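Local structure of type I polyketide synthase PikAII (Streptomyces venezuelae, 3QP9) at residues A405-A410 and V491-F496; A70-G73 and D77-Q80; A141-G146 and L184-R189; I32-L37 and Q220-A225. The protein is a C2-type ketoreductase domain of a modular polyketide synthase that probably epimerises the alpha-carbon of a beta-ketoacyl intermediate rather than reducing it. One frame throughout, in Å; residues are numbered along the deposited sequence.

Contact 1 of 4, residues A405-A410 and V491-F496; sequences AIWGGA and VDWSSF
D492 O is gripped by two backbone amides, those of S495 and of F496, whose ring meets W407 across the contact; each N lies 3.0 Å from D492 O. D492 sits at the N-cap of helix 493-501, its carboxylate also taking a weak bond from S494 N, and this start fixes the first turn from which W493 and F496 project. W407 arrives from the loop 405-410 with chi1 55°, CG lodged between its own N and carbonyl carbon, and three side chains of 491-496 meet its indole. The F496 tip stands over one face of that indole, off centre above the pyrrole ring: F496 CZ is 3.4 Å from W407 NE1 and 3.5 Å from W407 CE2. The pair is edge-to-face, the planes at 61°. W493 aims its edge at the six-membered ring of W407 as an offset edge-to-face pair with planes at 80°, W493 CH2 coming to 4.0 Å from W407 CZ3. V491 CG2 touches W407 CH2 at 4.0 Å, while V491 CG1 sits over the centre of the W493 ring and so braces this second indole. L233 of strand 227-235 packs on both tryptophans, and Y30 OH takes up W493 NE1. The side chains that meet are joined by apolar and ring contacts, so the interface rests on dispersion and ring electrostatics, a buried aromatic cluster fastening the loop to the helix start.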
loop_
_atom_site.group_PDB
_atom_site.type_symbol
_atom_site.label_atom_id
_atom_site.label_comp_id
_atom_site.label_asym_id
_atom_site.label_seq_id
_atom_site.Cartn_x
_atom_site.Cartn_y
_atom_site.Cartn_z
ATOM N N ALA A 405 -5.224 -1.434 -0.436
ATOM C CA ALA A 405 -4.097 -0.593 -0.696
ATOM C C ALA A 405 -4.212 0.223 -1.992
ATOM O O ALA A 405 -3.370 1.115 -2.260
ATOM C CB ALA A 405 -2.807 -1.491 -0.748
ATOM N N ILE A 406 -5.171 -0.132 -2.830
ATOM C CA ILE A 406 -5.331 0.494 -4.155
ATOM C C ILE A 406 -6.314 1.672 -4.063
ATOM O O ILE A 406 -5.947 2.814 -4.317
ATOM C CB ILE A 406 -5.862 -0.498 -5.140
ATOM C CG1 ILE A 406 -4.807 -1.641 -5.336
ATOM C CG2 ILE A 406 -6.147 0.214 -6.532
ATOM C CD1 ILE A 406 -3.384 -1.192 -5.793
ATOM N N TRP A 407 -7.514 1.398 -3.570
ATOM C CA TRP A 407 -8.501 2.425 -3.457
ATOM C C TRP A 407 -8.883 2.676 -1.993
ATOM O O TRP A 407 -9.305 3.780 -1.659
ATOM C CB TRP A 407 -9.725 2.101 -4.351
ATOM C CG TRP A 407 -10.421 0.754 -4.157
ATOM C CD1 TRP A 407 -11.108 0.315 -3.044
ATOM C CD2 TRP A 407 -10.567 -0.272 -5.144
ATOM N NE1 TRP A 407 -11.634 -0.928 -3.276
ATOM C CE2 TRP A 407 -11.317 -1.315 -4.553
ATOM C CE3 TRP A 407 -10.093 -0.427 -6.483
ATOM C CZ2 TRP A 407 -11.671 -2.474 -5.256
ATOM C CZ3 TRP A 407 -10.413 -1.603 -7.175
ATOM C CH2 TRP A 407 -11.197 -2.613 -6.544
ATOM N N GLY A 408 -8.713 1.704 -1.101
ATOM C CA GLY A 408 -9.068 1.983 0.343
ATOM C C GLY A 408 -10.528 1.636 0.633
ATOM O O GLY A 408 -11.393 1.579 -0.288
ATOM N N GLY A 409 -10.866 1.508 1.895
ATOM C CA GLY A 409 -12.213 1.113 2.286
ATOM C C GLY A 409 -12.326 1.560 3.724
ATOM O O GLY A 409 -11.351 1.611 4.427
ATOM N N ALA A 410 -13.514 1.936 4.162
ATOM C CA ALA A 410 -13.654 2.339 5.561
ATOM C C ALA A 410 -13.365 1.120 6.445
ATOM O O ALA A 410 -13.773 -0.038 6.134
ATOM C CB ALA A 410 -15.076 2.856 5.792
ATOM N N VAL A 491 -15.475 -6.296 -10.275
ATOM C CA VAL A 491 -16.136 -5.113 -9.781
ATOM C C VAL A 491 -17.297 -4.762 -10.747
ATOM O O VAL A 491 -17.097 -4.692 -11.971
ATOM C CB VAL A 491 -15.143 -3.905 -9.701
ATOM C CG1 VAL A 491 -15.811 -2.774 -8.874
ATOM C CG2 VAL A 491 -13.799 -4.276 -9.030
ATOM N N ASP A 492 -18.518 -4.647 -10.220
ATOM C CA ASP A 492 -19.616 -3.973 -10.925
ATOM C C ASP A 492 -19.493 -2.485 -10.561
ATOM O O ASP A 492 -19.961 -2.059 -9.518
ATOM C CB ASP A 492 -20.978 -4.541 -10.463
ATOM C CG ASP A 492 -22.181 -3.763 -11.002
ATOM O OD1 ASP A 492 -22.112 -2.877 -11.908
ATOM O OD2 ASP A 492 -23.257 -4.025 -10.450
ATOM N N TRP A 493 -18.885 -1.717 -11.463
ATOM C CA TRP A 493 -18.650 -0.293 -11.255
ATOM C C TRP A 493 -19.919 0.554 -11.086
ATOM O O TRP A 493 -19.878 1.568 -10.434
ATOM C CB TRP A 493 -17.734 0.261 -12.399
ATOM C CG TRP A 493 -16.380 -0.410 -12.355
ATOM C CD1 TRP A 493 -15.882 -1.354 -13.198
ATOM C CD2 TRP A 493 -15.389 -0.213 -11.344
ATOM N NE1 TRP A 493 -14.626 -1.724 -12.818
ATOM C CE2 TRP A 493 -14.294 -1.046 -11.672
ATOM C CE3 TRP A 493 -15.294 0.652 -10.222
ATOM C CZ2 TRP A 493 -13.129 -1.107 -10.880
ATOM C CZ3 TRP A 493 -14.111 0.599 -9.428
ATOM C CH2 TRP A 493 -13.053 -0.244 -9.784
ATOM N N SER A 494 -21.035 0.118 -11.690
ATOM C CA SER A 494 -22.292 0.825 -11.547
ATOM C C SER A 494 -22.761 0.826 -10.041
ATOM O O SER A 494 -23.474 1.754 -9.619
ATOM C CB SER A 494 -23.319 0.274 -12.561
ATOM O OG SER A 494 -23.791 -1.034 -12.207
ATOM N N SER A 495 -22.322 -0.162 -9.235
ATOM C CA SER A 495 -22.607 -0.178 -7.784
ATOM C C SER A 495 -21.451 0.370 -7.012
ATOM O O SER A 495 -21.629 1.116 -6.067
ATOM C CB SER A 495 -22.921 -1.572 -7.269
ATOM O OG SER A 495 -24.095 -2.005 -7.944
ATOM N N PHE A 496 -20.239 0.043 -7.459
ATOM C CA PHE A 496 -19.078 0.463 -6.715
ATOM C C PHE A 496 -18.806 1.963 -6.703
ATOM O O PHE A 496 -18.496 2.505 -5.662
ATOM C CB PHE A 496 -17.829 -0.317 -7.168
ATOM C CG PHE A 496 -16.601 -0.070 -6.270
ATOM C CD1 PHE A 496 -16.243 -0.976 -5.279
ATOM C CD2 PHE A 496 -15.822 1.104 -6.452
ATOM C CE1 PHE A 496 -15.117 -0.687 -4.454
ATOM C CE2 PHE A 496 -14.721 1.428 -5.664
ATOM C CZ PHE A 496 -14.321 0.514 -4.666
#

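Contact 2 of 4, residues A70-G73 and D77-Q80; sequences ALSG and DPVQ
P78, the residue most deeply engaged here, presses its pyrrolidine ring against L71 and S72 in the last turn of helix 65-73. Its ring carbons divide the work. P78 CB faces the leucine, 3.8 Å from L71 CD1, and the leucine and the ring run alongside each other with opposite headings, which also brings L71 CB within 3.9 Å of P78 CG. P78 CG and P78 CD turn to the serine instead: S72 OG lies 3.1 Å from each, a close approach of oxygen to carbon without a polar bond. With chi1 at -72°, S72 OG stands beside its own backbone N and turns back along the helix to bond L68 O one turn earlier; the hydroxyl is therefore engaged within the helix while it leans on the proline. L68 itself also packs on P78. The contact closes the beta-alpha-beta unit of strand 51-57, helix 65-73 and strand 77-83, the recurring element of a Rossmann-like fold, just where the chain leaves the helix and enters the next strand. The strand is tied to its neighbour by backbone bonds from D77 and V79 to W52. L71, its CG opposite the carbonyl carbon at chi1 -65°, reaches inward to V54 of that neighbouring strand and to L48 and L212, whereas S72 is on the solvent side.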
loop_
_atom_site.group_PDB
_atom_site.type_symbol
_atom_site.label_atom_id
_atom_site.label_comp_id
_atom_site.label_asym_id
_atom_site.label_seq_id
_atom_site.Cartn_x
_atom_site.Cartn_y
_atom_site.Cartn_z
ATOM N N ALA A 70 8.673 28.061 0.929
ATOM C CA ALA A 70 7.744 27.907 -0.212
ATOM C C ALA A 70 6.320 28.308 0.095
ATOM O O ALA A 70 5.666 28.977 -0.720
ATOM C CB ALA A 70 7.785 26.488 -0.773
ATOM N N LEU A 71 5.838 27.917 1.276
ATOM C CA LEU A 71 4.492 28.291 1.682
ATOM C C LEU A 71 4.384 29.834 1.836
ATOM O O LEU A 71 3.421 30.462 1.358
ATOM C CB LEU A 71 4.133 27.631 3.017
ATOM C CG LEU A 71 4.014 26.101 3.133
ATOM C CD1 LEU A 71 3.991 25.729 4.529
ATOM C CD2 LEU A 71 2.733 25.686 2.563
ATOM N N SER A 72 5.370 30.418 2.519
ATOM C CA SER A 72 5.438 31.871 2.675
ATOM C C SER A 72 5.436 32.501 1.297
ATOM O O SER A 72 4.557 33.328 0.992
ATOM C CB SER A 72 6.703 32.291 3.470
ATOM O OG SER A 72 6.605 31.950 4.857
ATOM N N GLY A 73 6.396 32.078 0.446
ATOM C CA GLY A 73 6.536 32.601 -0.897
ATOM C C GLY A 73 5.266 32.378 -1.664
ATOM O O GLY A 73 4.915 33.205 -2.475
ATOM N N ASP A 77 0.725 32.149 5.668
ATOM C CA ASP A 77 1.494 32.472 6.901
ATOM C C ASP A 77 1.818 31.146 7.620
ATOM O O ASP A 77 1.008 30.656 8.385
ATOM C CB ASP A 77 0.720 33.470 7.811
ATOM C CG ASP A 77 1.443 33.773 9.166
ATOM O OD1 ASP A 77 2.708 33.763 9.223
ATOM O OD2 ASP A 77 0.729 34.027 10.189
ATOM N N PRO A 78 2.988 30.529 7.339
ATOM C CA PRO A 78 3.274 29.193 7.914
ATOM C C PRO A 78 3.763 29.187 9.366
ATOM O O PRO A 78 4.688 29.923 9.736
ATOM C CB PRO A 78 4.384 28.631 7.013
ATOM C CG PRO A 78 4.887 29.779 6.222
ATOM C CD PRO A 78 4.082 31.014 6.481
ATOM N N VAL A 79 3.172 28.319 10.174
ATOM C CA VAL A 79 3.667 28.101 11.540
ATOM C C VAL A 79 4.195 26.669 11.721
ATOM O O VAL A 79 3.433 25.690 11.624
ATOM C CB VAL A 79 2.547 28.401 12.615
ATOM C CG1 VAL A 79 3.060 28.148 14.047
ATOM C CG2 VAL A 79 2.051 29.833 12.475
ATOM N N GLN A 80 5.475 26.536 12.011
ATOM C CA GLN A 80 6.014 25.220 12.363
ATOM C C GLN A 80 5.675 24.722 13.744
ATOM O O GLN A 80 5.729 25.464 14.738
ATOM C CB GLN A 80 7.516 25.196 12.192
ATOM C CG GLN A 80 8.147 23.848 12.402
ATOM C CD GLN A 80 9.572 23.801 11.873
ATOM O OE1 GLN A 80 9.945 24.598 11.014
ATOM N NE2 GLN A 80 10.377 22.880 12.406
#

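Contact 3 of 4, residues A141-G146 and L184-R189; sequences ALEDAG and LEHPER
R189 and E143 make the tight part of this contact, the guanidinium lying beneath the glutamate's aliphatic stem. E143 CB sits over one face of it, off centre, 3.5 Å from R189 NH1 and 3.6 Å from R189 CZ. Beside it L142 CB comes to 3.9 Å from R189 NH2, meeting the group obliquely. On the other side of the guanidinium plane lies H186, with R189 NH1 over the middle of the imidazole, 3.0 Å above its plane. The arginine gets there by a CG squeezed between its backbone N and carbonyl carbon (chi1 49°), followed by a chain extended as far as NE. Its far end is anchored outside the pair, R189 NH2 donating to V139 O of helix 130-144, so that the residues after helix 170-185 are stitched to the end of that earlier helix; backbone bonding of R189 with L151 leads on into strand 190-196. The loose side begins at E143, an exposed residue. E143 OE2 bridges to R189 NH1 at 3.5 Å, with carboxylate and guanidinium planes 38° apart, and H186 CE1 is 3.8 Å from E143 OE2. E188 adds only a long ion pair, E188 OE2 to R189 NE at 3.8 Å. One cation thus draws together two glutamates whose like charges might otherwise repel. Its closeness would probably disfavour protonation of H186, an effect that E143 should partly offset.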
loop_
_atom_site.group_PDB
_atom_site.type_symbol
_atom_site.label_atom_id
_atom_site.label_comp_id
_atom_site.label_asym_id
_atom_site.label_seq_id
_atom_site.Cartn_x
_atom_site.Cartn_y
_atom_site.Cartn_z
ATOM N N ALA A 141 -5.528 13.299 16.620
ATOM C CA ALA A 141 -5.308 14.453 17.485
ATOM C C ALA A 141 -5.872 15.757 16.896
ATOM O O ALA A 141 -6.366 16.612 17.636
ATOM C CB ALA A 141 -3.873 14.592 17.807
ATOM N N LEU A 142 -5.785 15.924 15.564
ATOM C CA LEU A 142 -6.526 17.017 14.883
ATOM C C LEU A 142 -8.028 17.090 15.274
ATOM O O LEU A 142 -8.568 18.163 15.552
ATOM C CB LEU A 142 -6.387 16.865 13.352
ATOM C CG LEU A 142 -4.969 17.259 12.865
ATOM C CD1 LEU A 142 -4.768 16.790 11.405
ATOM C CD2 LEU A 142 -4.678 18.763 13.010
ATOM N N GLU A 143 -8.699 15.948 15.281
ATOM C CA GLU A 143 -10.100 15.902 15.670
ATOM C C GLU A 143 -10.230 16.181 17.173
ATOM O O GLU A 143 -11.142 16.889 17.547
ATOM C CB GLU A 143 -10.767 14.572 15.300
ATOM C CG GLU A 143 -12.305 14.665 15.276
ATOM C CD GLU A 143 -13.021 13.363 14.869
ATOM O OE1 GLU A 143 -14.168 13.464 14.354
ATOM O OE2 GLU A 143 -12.456 12.246 15.069
ATOM N N ASP A 144 -9.303 15.694 18.007
ATOM C CA ASP A 144 -9.357 15.975 19.475
ATOM C C ASP A 144 -9.186 17.461 19.763
ATOM O O ASP A 144 -9.780 17.969 20.703
ATOM C CB ASP A 144 -8.274 15.264 20.279
ATOM C CG ASP A 144 -8.302 13.762 20.142
ATOM O OD1 ASP A 144 -7.196 13.162 20.352
ATOM O OD2 ASP A 144 -9.384 13.185 19.829
ATOM N N ALA A 145 -8.320 18.131 19.000
ATOM C CA ALA A 145 -8.171 19.572 19.112
ATOM C C ALA A 145 -9.229 20.460 18.369
ATOM O O ALA A 145 -9.161 21.700 18.434
ATOM C CB ALA A 145 -6.764 19.963 18.699
ATOM N N GLY A 146 -10.146 19.826 17.624
ATOM C CA GLY A 146 -11.172 20.534 16.847
ATOM C C GLY A 146 -10.698 21.399 15.675
ATOM O O GLY A 146 -11.350 22.394 15.341
ATOM N N LEU A 184 -11.822 8.592 3.364
ATOM C CA LEU A 184 -13.204 8.046 3.308
ATOM C C LEU A 184 -13.838 8.137 4.663
ATOM O O LEU A 184 -15.047 8.380 4.777
ATOM C CB LEU A 184 -13.221 6.596 2.896
ATOM C CG LEU A 184 -12.704 6.304 1.497
ATOM C CD1 LEU A 184 -12.527 4.785 1.244
ATOM C CD2 LEU A 184 -13.643 6.953 0.529
ATOM N N GLU A 185 -13.007 8.013 5.696
ATOM C CA GLU A 185 -13.497 8.081 7.083
ATOM C C GLU A 185 -13.660 9.492 7.662
ATOM O O GLU A 185 -14.503 9.723 8.549
ATOM C CB GLU A 185 -12.647 7.168 8.006
ATOM C CG GLU A 185 -12.657 5.653 7.658
ATOM C CD GLU A 185 -11.835 4.866 8.658
ATOM O OE1 GLU A 185 -11.131 5.471 9.513
ATOM O OE2 GLU A 185 -11.858 3.636 8.569
ATOM N N HIS A 186 -12.840 10.441 7.228
ATOM C CA HIS A 186 -12.960 11.825 7.703
ATOM C C HIS A 186 -13.005 12.781 6.503
ATOM O O HIS A 186 -12.087 13.590 6.266
ATOM C CB HIS A 186 -11.801 12.157 8.663
ATOM C CG HIS A 186 -11.705 11.219 9.815
ATOM N ND1 HIS A 186 -12.528 11.332 10.917
ATOM C CD2 HIS A 186 -10.880 10.171 10.063
ATOM C CE1 HIS A 186 -12.243 10.375 11.784
ATOM N NE2 HIS A 186 -11.248 9.651 11.294
ATOM N N PRO A 187 -14.020 12.631 5.678
ATOM C CA PRO A 187 -13.923 13.334 4.395
ATOM C C PRO A 187 -13.953 14.878 4.492
ATOM O O PRO A 187 -13.454 15.542 3.637
ATOM C CB PRO A 187 -15.153 12.861 3.646
ATOM C CG PRO A 187 -16.109 12.345 4.781
ATOM C CD PRO A 187 -15.209 11.775 5.791
ATOM N N GLU A 188 -14.548 15.442 5.559
ATOM C CA GLU A 188 -14.646 16.876 5.682
ATOM C C GLU A 188 -13.299 17.499 6.073
ATOM O O GLU A 188 -13.094 18.695 5.934
ATOM C CB GLU A 188 -15.810 17.228 6.710
ATOM C CG GLU A 188 -15.492 16.950 8.283
ATOM C CD GLU A 188 -15.007 15.472 8.680
ATOM O OE1 GLU A 188 -15.277 14.470 7.991
ATOM O OE2 GLU A 188 -14.349 15.307 9.737
ATOM N N ARG A 189 -12.384 16.697 6.620
ATOM C CA ARG A 189 -11.120 17.276 7.108
ATOM C C ARG A 189 -9.839 16.704 6.482
ATOM O O ARG A 189 -8.758 17.049 6.873
ATOM C CB ARG A 189 -11.036 17.254 8.628
ATOM C CG ARG A 189 -11.390 15.895 9.280
ATOM C CD ARG A 189 -10.905 15.876 10.684
ATOM N NE ARG A 189 -11.040 14.589 11.360
ATOM C CZ ARG A 189 -10.014 13.874 11.801
ATOM N NH1 ARG A 189 -10.222 12.718 12.435
ATOM N NH2 ARG A 189 -8.789 14.348 11.624
#

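Contact 4 of 4, residues I32-L37 and Q220-A225; sequences IDWKRL and QVAVRA
W34 reaches from strand 29-36 to the backbone of strand 220-224, touching Q220, V221 and A222 with the far corner of its indole. Followed outward, W34 CB leaves its strand toward the other one, and chi1 of -75° places CG opposite the carbonyl carbon; chi2 of 90° then swings the benzo side forward. W34 CE3 is the first atom to arrive, 3.8 Å from A222 CB and 4.1 Å from A222 N. W34 CZ3, beyond it, carries most of the contact: it lies 3.6 Å from A222 N and 3.7 Å from Q220 O, and also touches A222 CB and V221 C, so one ring carbon rests against a methyl and the adjoining peptide groups together. At A222 only a methyl stands beside the main chain where the indole comes close. W176 of helix 170-185, V159 and R231 pack around the same indole and help to bury it. Alongside, A222 CB lies over one face of the R224 guanidinium, near its rim; R224 NH2 bonds V223 O at 2.9 Å, the donor standing well above the carbonyl plane, while salt bridges to D195 and D165 hold the rest of the group. The strand axes approach to 8.5 Å, with strand 227-235 between them, pairing through R231 with Q220 and through R232 with D33, and the 62° between their directions reflects the twist of the strands. W34 thus spans an intervening strand in the twisted beta-sheet of what is probably the Rossmann-like structural subdomain.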
loop_
_atom_site.group_PDB
_atom_site.type_symbol
_atom_site.label_atom_id
_atom_site.label_comp_id
_atom_site.label_asym_id
_atom_site.label_seq_id
_atom_site.Cartn_x
_atom_site.Cartn_y
_atom_site.Cartn_z
ATOM N N ILE A 32 -2.676 1.062 -11.651
ATOM C CA ILE A 32 -2.602 2.492 -11.288
ATOM C C ILE A 32 -1.831 3.327 -12.308
ATOM O O ILE A 32 -0.749 2.982 -12.677
ATOM C CB ILE A 32 -2.047 2.709 -9.824
ATOM C CG1 ILE A 32 -3.110 2.288 -8.756
ATOM C CG2 ILE A 32 -1.628 4.214 -9.519
ATOM C CD1 ILE A 32 -4.367 3.153 -8.734
ATOM N N ASP A 33 -2.434 4.390 -12.843
ATOM C CA ASP A 33 -1.685 5.216 -13.831
ATOM C C ASP A 33 -1.602 6.615 -13.215
ATOM O O ASP A 33 -2.356 6.920 -12.290
ATOM C CB ASP A 33 -2.437 5.265 -15.172
ATOM C CG ASP A 33 -1.499 5.161 -16.328
ATOM O OD1 ASP A 33 -1.802 4.377 -17.272
ATOM O OD2 ASP A 33 -0.403 5.806 -16.277
ATOM N N TRP A 34 -0.659 7.426 -13.665
ATOM C CA TRP A 34 -0.453 8.787 -13.154
ATOM C C TRP A 34 -0.661 9.747 -14.286
ATOM O O TRP A 34 0.095 9.708 -15.314
ATOM C CB TRP A 34 0.989 8.854 -12.590
ATOM C CG TRP A 34 1.056 8.127 -11.272
ATOM C CD1 TRP A 34 1.338 6.818 -11.077
ATOM C CD2 TRP A 34 0.748 8.688 -9.963
ATOM N NE1 TRP A 34 1.211 6.517 -9.693
ATOM C CE2 TRP A 34 0.843 7.641 -9.019
ATOM C CE3 TRP A 34 0.338 9.981 -9.523
ATOM C CZ2 TRP A 34 0.618 7.828 -7.624
ATOM C CZ3 TRP A 34 0.061 10.175 -8.159
ATOM C CH2 TRP A 34 0.254 9.093 -7.211
ATOM N N LYS A 35 -1.738 10.520 -14.226
ATOM C CA LYS A 35 -2.145 11.359 -15.361
ATOM C C LYS A 35 -1.441 12.724 -15.243
ATOM O O LYS A 35 -1.619 13.443 -14.274
ATOM C CB LYS A 35 -3.659 11.577 -15.273
ATOM C CG LYS A 35 -4.227 12.606 -16.175
ATOM C CD LYS A 35 -5.764 12.901 -15.775
ATOM C CE LYS A 35 -6.631 13.183 -17.041
ATOM N NZ LYS A 35 -7.607 14.286 -16.690
ATOM N N ARG A 36 -0.668 13.091 -16.258
ATOM C CA ARG A 36 -0.053 14.444 -16.278
ATOM C C ARG A 36 -1.113 15.561 -16.265
ATOM O O ARG A 36 -2.048 15.575 -17.137
ATOM C CB ARG A 36 0.806 14.548 -17.552
ATOM C CG ARG A 36 1.917 13.516 -17.497
ATOM C CD ARG A 36 2.537 13.290 -18.900
ATOM N NE ARG A 36 3.950 13.620 -18.871
ATOM C CZ ARG A 36 4.895 12.784 -18.457
ATOM N NH1 ARG A 36 4.576 11.539 -18.029
ATOM N NH2 ARG A 36 6.154 13.200 -18.464
ATOM N N LEU A 37 -1.009 16.520 -15.345
ATOM C CA LEU A 37 -2.010 17.588 -15.261
ATOM C C LEU A 37 -1.558 18.842 -16.068
ATOM O O LEU A 37 -0.370 19.235 -16.011
ATOM C CB LEU A 37 -2.254 17.977 -13.798
ATOM C CG LEU A 37 -2.755 16.863 -12.879
ATOM C CD1 LEU A 37 -2.954 17.401 -11.462
ATOM C CD2 LEU A 37 -4.113 16.288 -13.441
ATOM N N GLN A 220 -4.524 13.170 -4.797
ATOM C CA GLN A 220 -3.520 12.135 -4.742
ATOM C C GLN A 220 -2.611 12.524 -5.849
ATOM O O GLN A 220 -2.804 12.154 -7.001
ATOM C CB GLN A 220 -4.097 10.689 -5.038
ATOM C CG GLN A 220 -5.067 10.244 -3.953
ATOM C CD GLN A 220 -5.641 8.823 -4.085
ATOM O OE1 GLN A 220 -6.838 8.568 -3.696
ATOM N NE2 GLN A 220 -4.821 7.906 -4.403
ATOM N N VAL A 221 -1.591 13.257 -5.485
ATOM C CA VAL A 221 -0.756 13.983 -6.448
ATOM C C VAL A 221 0.695 13.658 -6.266
ATOM O O VAL A 221 1.206 13.616 -5.158
ATOM C CB VAL A 221 -1.007 15.526 -6.380
ATOM C CG1 VAL A 221 -0.268 16.251 -7.443
ATOM C CG2 VAL A 221 -2.500 15.858 -6.501
ATOM N N ALA A 222 1.383 13.392 -7.411
ATOM C CA ALA A 222 2.800 13.339 -7.441
ATOM C C ALA A 222 3.409 14.615 -8.110
ATOM O O ALA A 222 2.849 15.130 -9.059
ATOM C CB ALA A 222 3.223 12.072 -8.279
ATOM N N VAL A 223 4.543 15.111 -7.577
ATOM C CA VAL A 223 5.239 16.328 -8.013
ATOM C C VAL A 223 6.549 15.846 -8.605
ATOM O O VAL A 223 7.380 15.181 -7.901
ATOM C CB VAL A 223 5.612 17.171 -6.856
ATOM C CG1 VAL A 223 6.354 18.407 -7.351
ATOM C CG2 VAL A 223 4.322 17.531 -6.110
ATOM N N ARG A 224 6.740 16.104 -9.898
ATOM C CA ARG A 224 7.906 15.590 -10.578
ATOM C C ARG A 224 8.547 16.731 -11.339
ATOM O O ARG A 224 8.009 17.851 -11.431
ATOM C CB ARG A 224 7.630 14.358 -11.514
ATOM C CG ARG A 224 7.056 13.109 -10.722
ATOM C CD ARG A 224 8.094 12.567 -9.837
ATOM N NE ARG A 224 7.736 11.343 -9.121
ATOM C CZ ARG A 224 7.329 11.268 -7.839
ATOM N NH1 ARG A 224 7.069 10.069 -7.307
ATOM N NH2 ARG A 224 7.184 12.366 -7.121
ATOM N N ALA A 225 9.743 16.470 -11.836
ATOM C CA ALA A 225 10.437 17.469 -12.659
ATOM C C ALA A 225 9.541 17.931 -13.823
ATOM O O ALA A 225 9.586 19.069 -14.232
ATOM C CB ALA A 225 11.762 16.843 -13.204
#

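In the fold
Contacts 2, 3 and 4 belong to the N-terminal half of the chain, probably the structural subdomain of the ketoreductase, while loop 405-410 of contact 1 lies in the KR family region and follows strand 396-402, whose end in related reductases leads to the catalytic serine. Contact 1 borders two of the others: G408 O is 3.7 Å from L184 CD1 of contact 3, and I406 CG2 is 4.1 Å from I32 CD1 of contact 4. Contact 2 is remote, its centre about 37 Å from that of contact 1. Along the chain, contacts 2 and 3 are both nested inside the long loop closed by contact 4, and their centres lie about 22 Å apart.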